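Local structure of transcriptional regulator, LuxR family (Burkholderia thailandensis, 3MQQ) at residues 48-52 with 78-82; 31-36 with 109-113. The protein probably regulates transcription by binding DNA as a LuxR-family protein, of which this chain is the PAS domain, the part that in such regulators commonly serves as a sensor. One frame throughout, in Å; residues are numbered along the deposited sequence.

Contact 1. Residues 48-52 with 78-82; sequences EVLYP and RIMKR. With EOH (ethanol), chain H.
V49 turns its carbonyl oxygen, not its side chain, to K81, and the loop ahead of helix 54-71 is thereby fastened to strand 74-81, an outermost strand of the antiparallel PAS-domain sheet. K81 reaches across, CE beside Y51 O, and bends at chi3 and chi4 (73° and 42°) to bring NZ to V49 O in a weak direct bond. A water reinforces it, donating to V49 O and K81 O and accepting from K81 NZ at 2.8 Å. At L50 the backbones join: K81 N donates to L50 O over 2.8 Å, while L50 CB rests on the methyl CE of M80, a selenomethionine.

Y51 offers M80 a ring face. The M80 chain runs alongside the tyrosine, SE making a Met-aromatic contact and CE a CH-pi contact, 3.8 Å from the Y51 ring centroid and 6° off its normal. At the phenol end, R78, whose NE is salt-bridged to D76, donates from NH1 to Y51 OH over 3.0 Å. An ethanol, probably from the crystallisation liquor and also held by R22, makes a hydrogen bond whose 2.5 Å length, Y51 OH to the ethanol O, is suspiciously short. P52 follows, its CG packed 3.9 Å from I79 CG2 at about a right angle.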
loop_
_atom_site.group_PDB
_atom_site.type_symbol
_atom_site.label_atom_id
_atom_site.label_comp_id
_atom_site.label_asym_id
_atom_site.label_seq_id
_atom_site.Cartn_x
_atom_site.Cartn_y
_atom_site.Cartn_z
ATOM N N GLU B 48 -3.516 19.467 2.558
ATOM C CA GLU B 48 -4.806 20.213 2.586
ATOM C C GLU B 48 -5.499 20.294 1.217
ATOM O O GLU B 48 -6.741 20.267 1.115
ATOM C CB GLU B 48 -4.546 21.637 3.127
ATOM C CG GLU B 48 -5.761 22.594 3.285
ATOM C CD GLU B 48 -5.350 23.982 3.829
ATOM O OE1 GLU B 48 -6.248 24.778 4.182
ATOM O OE2 GLU B 48 -4.128 24.290 3.903
ATOM N N VAL B 49 -4.694 20.390 0.162
ATOM C CA VAL B 49 -5.239 20.557 -1.198
ATOM C C VAL B 49 -5.937 19.293 -1.735
ATOM O O VAL B 49 -6.680 19.358 -2.703
ATOM C CB VAL B 49 -4.172 21.124 -2.204
ATOM C CG1 VAL B 49 -3.681 22.466 -1.736
ATOM C CG2 VAL B 49 -2.994 20.169 -2.438
ATOM N N LEU B 50 -5.666 18.163 -1.097
ATOM C CA LEU B 50 -6.171 16.875 -1.533
ATOM C C LEU B 50 -7.509 16.619 -0.860
ATOM O O LEU B 50 -8.212 15.714 -1.232
ATOM C CB LEU B 50 -5.196 15.745 -1.196
ATOM C CG LEU B 50 -3.742 15.834 -1.669
ATOM C CD1 LEU B 50 -2.946 14.675 -1.059
ATOM C CD2 LEU B 50 -3.617 15.858 -3.185
ATOM N N TYR B 51 -7.838 17.414 0.161
ATOM C CA TYR B 51 -9.111 17.276 0.870
ATOM C C TYR B 51 -10.221 18.081 0.195
ATOM O O TYR B 51 -9.945 19.054 -0.521
ATOM C CB TYR B 51 -8.953 17.712 2.343
ATOM C CG TYR B 51 -8.220 16.713 3.211
ATOM C CD1 TYR B 51 -8.916 15.686 3.869
ATOM C CD2 TYR B 51 -6.820 16.757 3.344
ATOM C CE1 TYR B 51 -8.256 14.735 4.677
ATOM C CE2 TYR B 51 -6.153 15.810 4.150
ATOM C CZ TYR B 51 -6.871 14.801 4.794
ATOM O OH TYR B 51 -6.213 13.880 5.570
ATOM N N PRO B 52 -11.488 17.699 0.433
ATOM C CA PRO B 52 -12.610 18.405 -0.175
ATOM C C PRO B 52 -12.625 19.866 0.241
ATOM O O PRO B 52 -13.091 20.721 -0.511
ATOM C CB PRO B 52 -13.824 17.685 0.401
ATOM C CG PRO B 52 -13.311 16.277 0.674
ATOM C CD PRO B 52 -11.930 16.531 1.217
ATOM N N ARG B 78 -11.807 7.767 3.239
ATOM C CA ARG B 78 -12.434 9.083 3.230
ATOM C C ARG B 78 -12.605 9.626 1.846
ATOM O O ARG B 78 -12.012 9.145 0.892
ATOM C CB ARG B 78 -11.660 10.089 4.080
ATOM C CG ARG B 78 -10.518 10.785 3.348
ATOM C CD ARG B 78 -9.341 9.838 3.152
ATOM N NE ARG B 78 -8.659 9.607 4.413
ATOM C CZ ARG B 78 -7.696 10.382 4.903
ATOM N NH1 ARG B 78 -7.276 11.454 4.242
ATOM N NH2 ARG B 78 -7.157 10.087 6.060
ATOM N N ILE B 79 -13.386 10.698 1.762
ATOM C CA ILE B 79 -13.574 11.381 0.503
ATOM C C ILE B 79 -12.457 12.414 0.328
ATOM O O ILE B 79 -12.179 13.207 1.249
ATOM C CB ILE B 79 -14.958 12.062 0.476
ATOM C CG1 ILE B 79 -16.038 10.973 0.417
ATOM C CG2 ILE B 79 -15.057 13.053 -0.692
ATOM C CD1 ILE B 79 -17.441 11.455 0.797
HETATM N N MSE B 80 -11.799 12.348 -0.831
HETATM C CA MSE B 80 -10.761 13.286 -1.204
HETATM C C MSE B 80 -11.116 13.968 -2.516
HETATM O O MSE B 80 -12.145 13.660 -3.108
HETATM C CB MSE B 80 -9.404 12.554 -1.277
HETATM C CG MSE B 80 -9.070 11.863 0.062
HETATM SE SE MSE B 80 -8.701 13.119 1.489
HETATM C CE MSE B 80 -6.811 13.416 1.142
ATOM N N LYS B 81 -10.264 14.899 -2.928
ATOM C CA LYS B 81 -10.502 15.771 -4.075
ATOM C C LYS B 81 -9.371 15.703 -5.112
ATOM O O LYS B 81 -8.229 16.088 -4.835
ATOM C CB LYS B 81 -10.672 17.218 -3.587
ATOM C CG LYS B 81 -11.152 18.175 -4.675
ATOM C CD LYS B 81 -11.414 19.558 -4.094
ATOM C CE LYS B 81 -10.107 20.264 -3.779
ATOM N NZ LYS B 81 -9.157 20.023 -4.887
ATOM N N ARG B 82 -9.703 15.273 -6.330
ATOM C CA ARG B 82 -8.739 15.301 -7.440
ATOM C C ARG B 82 -8.469 16.734 -7.908
ATOM O O ARG B 82 -9.288 17.627 -7.685
ATOM C CB ARG B 82 -9.232 14.439 -8.620
ATOM C CG ARG B 82 -9.710 13.039 -8.240
ATOM C CD ARG B 82 -10.047 12.206 -9.481
ATOM N NE ARG B 82 -10.945 11.077 -9.227
ATOM C CZ ARG B 82 -10.543 9.862 -8.859
ATOM N NH1 ARG B 82 -9.239 9.614 -8.665
ATOM N NH2 ARG B 82 -11.434 8.904 -8.678
HETATM C C1 EOH H . -2.724 13.868 6.533
HETATM C C2 EOH H . -1.867 14.630 7.503
HETATM O O EOH H . -3.933 14.531 6.317
HETATM O O HOH W 1 -6.907 18.409 -5.168
#

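Contact 2. Residues 31-36 with 109-113; sequences LAAIFR and TFEDL. With EOH (ethanol), chain I.
L31 and I34 meet F110 through apolar groups, and these contacts make up the buried side of the pairing between helix 29-34 and strand 106-112. L31 comes in obliquely, its methyl CD1 lying 3.6 Å from F110 CD2 and about as close to CG. Its CG stands opposite the backbone N (chi1 -173°), which swings the branch toward the strand although the CB bond does not aim there. I34 points toward the strand, CD1 ending 3.5 Å from F110 O and passing 4.2 Å from F110 CB. F35 adds a looser approach, F110 CD1 lying near the plane of its ring, at the edge; the F35 ring also packs edge-to-face on F88.

Together these residues place a helix against the central antiparallel sheet of the PAS fold, in which strand 106-112 is the middle strand. The helix ends in a Schellman motif, with R36, at positive phi, as its C-prime residue.

Polar contacts gather at that helix end. A33 O accepts both R36 N and R36 NH1, which arrive from opposite faces of its carbonyl plane. The bond from R36 NH1 to A33 O, 2.9 Å, lies in the guanidinium plane, though above that of the carbonyl, and it helps set how the guanidinium is turned. No salt bridge joins R36 to D112, since R36 NH2 and D112 OD2 are 4.4 Å apart; a water spans the gap, accepting from R36 NH2 and donating to D112 OD2. D112 has further partners: OD1 is bonded to S114, and OD2 has a second, charged one in R82.

An ethanol, probably from the crystallisation liquor, sits beside this bridge. Its O takes a 2.9 Å bond from R36 NH1 and lies 2.8 Å from D112 OD2, while its C1 packs 3.4 Å from I34 CA.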
loop_
_atom_site.group_PDB
_atom_site.type_symbol
_atom_site.label_atom_id
_atom_site.label_comp_id
_atom_site.label_asym_id
_atom_site.label_seq_id
_atom_site.Cartn_x
_atom_site.Cartn_y
_atom_site.Cartn_z
ATOM N N LEU B 31 0.338 8.178 -7.057
ATOM C CA LEU B 31 -0.339 9.279 -6.331
ATOM C C LEU B 31 -0.761 10.383 -7.300
ATOM O O LEU B 31 -1.905 10.880 -7.232
ATOM C CB LEU B 31 0.537 9.856 -5.217
ATOM C CG LEU B 31 -0.303 10.866 -4.418
ATOM C CD1 LEU B 31 -1.257 10.164 -3.429
ATOM C CD2 LEU B 31 0.571 11.902 -3.729
ATOM N N ALA B 32 0.145 10.761 -8.199
ATOM C CA ALA B 32 -0.128 11.740 -9.259
ATOM C C ALA B 32 -1.333 11.311 -10.106
ATOM O O ALA B 32 -2.201 12.131 -10.422
ATOM C CB ALA B 32 1.089 11.940 -10.134
ATOM N N ALA B 33 -1.374 10.024 -10.455
ATOM C CA ALA B 33 -2.453 9.473 -11.271
ATOM C C ALA B 33 -3.780 9.625 -10.546
ATOM O O ALA B 33 -4.752 10.115 -11.135
ATOM C CB ALA B 33 -2.177 7.995 -11.653
ATOM N N ILE B 34 -3.796 9.249 -9.261
ATOM C CA ILE B 34 -5.035 9.292 -8.488
ATOM C C ILE B 34 -5.577 10.718 -8.462
ATOM O O ILE B 34 -6.786 10.947 -8.662
ATOM C CB ILE B 34 -4.826 8.786 -7.043
ATOM C CG1 ILE B 34 -4.454 7.290 -7.023
ATOM C CG2 ILE B 34 -6.061 9.079 -6.185
ATOM C CD1 ILE B 34 -3.870 6.806 -5.682
ATOM N N PHE B 35 -4.679 11.677 -8.248
ATOM C CA PHE B 35 -5.087 13.075 -8.107
ATOM C C PHE B 35 -5.090 13.881 -9.406
ATOM O O PHE B 35 -5.265 15.101 -9.399
ATOM C CB PHE B 35 -4.315 13.743 -6.959
ATOM C CG PHE B 35 -4.769 13.270 -5.617
ATOM C CD1 PHE B 35 -5.907 13.816 -5.022
ATOM C CD2 PHE B 35 -4.124 12.210 -4.987
ATOM C CE1 PHE B 35 -6.360 13.337 -3.782
ATOM C CE2 PHE B 35 -4.547 11.741 -3.753
ATOM C CZ PHE B 35 -5.688 12.301 -3.159
ATOM N N ARG B 36 -4.933 13.163 -10.517
ATOM C CA ARG B 36 -4.988 13.732 -11.867
ATOM C C ARG B 36 -4.093 14.945 -12.066
ATOM O O ARG B 36 -4.533 15.974 -12.611
ATOM C CB ARG B 36 -6.437 14.099 -12.251
ATOM C CG ARG B 36 -7.481 13.051 -11.933
ATOM C CD ARG B 36 -7.359 11.777 -12.775
ATOM N NE ARG B 36 -8.548 10.918 -12.673
ATOM C CZ ARG B 36 -8.574 9.710 -12.109
ATOM N NH1 ARG B 36 -7.475 9.170 -11.596
ATOM N NH2 ARG B 36 -9.710 9.025 -12.086
ATOM N N THR B 109 -0.119 6.067 2.521
ATOM C CA THR B 109 -0.543 5.341 1.317
ATOM C C THR B 109 -1.921 5.807 0.931
ATOM O O THR B 109 -2.713 6.146 1.788
ATOM C CB THR B 109 -0.564 3.775 1.481
ATOM O OG1 THR B 109 -1.682 3.386 2.292
ATOM C CG2 THR B 109 0.717 3.212 2.091
ATOM N N PHE B 110 -2.210 5.779 -0.373
ATOM C CA PHE B 110 -3.511 6.219 -0.890
ATOM C C PHE B 110 -3.944 5.232 -1.972
ATOM O O PHE B 110 -3.149 4.901 -2.823
ATOM C CB PHE B 110 -3.331 7.588 -1.562
ATOM C CG PHE B 110 -2.923 8.669 -0.608
ATOM C CD1 PHE B 110 -3.862 9.560 -0.125
ATOM C CD2 PHE B 110 -1.605 8.775 -0.177
ATOM C CE1 PHE B 110 -3.492 10.537 0.811
ATOM C CE2 PHE B 110 -1.239 9.768 0.739
ATOM C CZ PHE B 110 -2.171 10.633 1.218
ATOM N N GLU B 111 -5.194 4.778 -1.941
ATOM C CA GLU B 111 -5.660 3.926 -2.980
ATOM C C GLU B 111 -7.061 4.380 -3.398
ATOM O O GLU B 111 -7.917 4.551 -2.562
ATOM C CB GLU B 111 -5.689 2.473 -2.487
ATOM C CG GLU B 111 -6.239 1.522 -3.520
ATOM C CD GLU B 111 -6.260 0.106 -3.030
ATOM O OE1 GLU B 111 -6.284 -0.098 -1.799
ATOM O OE2 GLU B 111 -6.251 -0.811 -3.872
ATOM N N ASP B 112 -7.269 4.600 -4.702
ATOM C CA ASP B 112 -8.574 5.029 -5.224
ATOM C C ASP B 112 -9.536 3.862 -5.122
ATOM O O ASP B 112 -9.239 2.729 -5.584
ATOM C CB ASP B 112 -8.413 5.469 -6.702
ATOM C CG ASP B 112 -9.642 6.177 -7.283
ATOM O OD1 ASP B 112 -10.738 6.127 -6.712
ATOM O OD2 ASP B 112 -9.498 6.730 -8.392
ATOM N N LEU B 113 -10.696 4.128 -4.520
ATOM C CA LEU B 113 -11.703 3.086 -4.368
ATOM C C LEU B 113 -12.801 3.183 -5.418
ATOM O O LEU B 113 -13.838 2.550 -5.278
ATOM C CB LEU B 113 -12.286 3.097 -2.956
ATOM C CG LEU B 113 -11.235 3.077 -1.835
ATOM C CD1 LEU B 113 -11.900 3.259 -0.505
ATOM C CD2 LEU B 113 -10.389 1.788 -1.857
HETATM C C1 EOH I . -5.785 6.554 -10.367
HETATM C C2 EOH I . -5.496 5.145 -10.877
HETATM O O EOH I . -7.125 6.833 -9.964
HETATM O O HOH W 2 -10.547 6.501 -10.989
#

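Both contacts join a segment outside the sheet to a strand of the same PAS sheet, contact 1 to an outermost strand and contact 2 to the middle one, and each is part buried, part exposed. Contact 1 crosses by direct hydrogen bonds as well as packing; contact 2 has no direct hydrogen bond between its segments and relies on apolar side chains, with water and ethanol at its polar rim. Residues 48-52 and 78-82 lie within the chain loop closed by contact 2, and their centres lie about 11 Å apart. R82 ties them together: its NH1 salt-bridges D112 OD2 at 2.9 Å and probably bonds to I34 O. F35 also packs on L50 and M80.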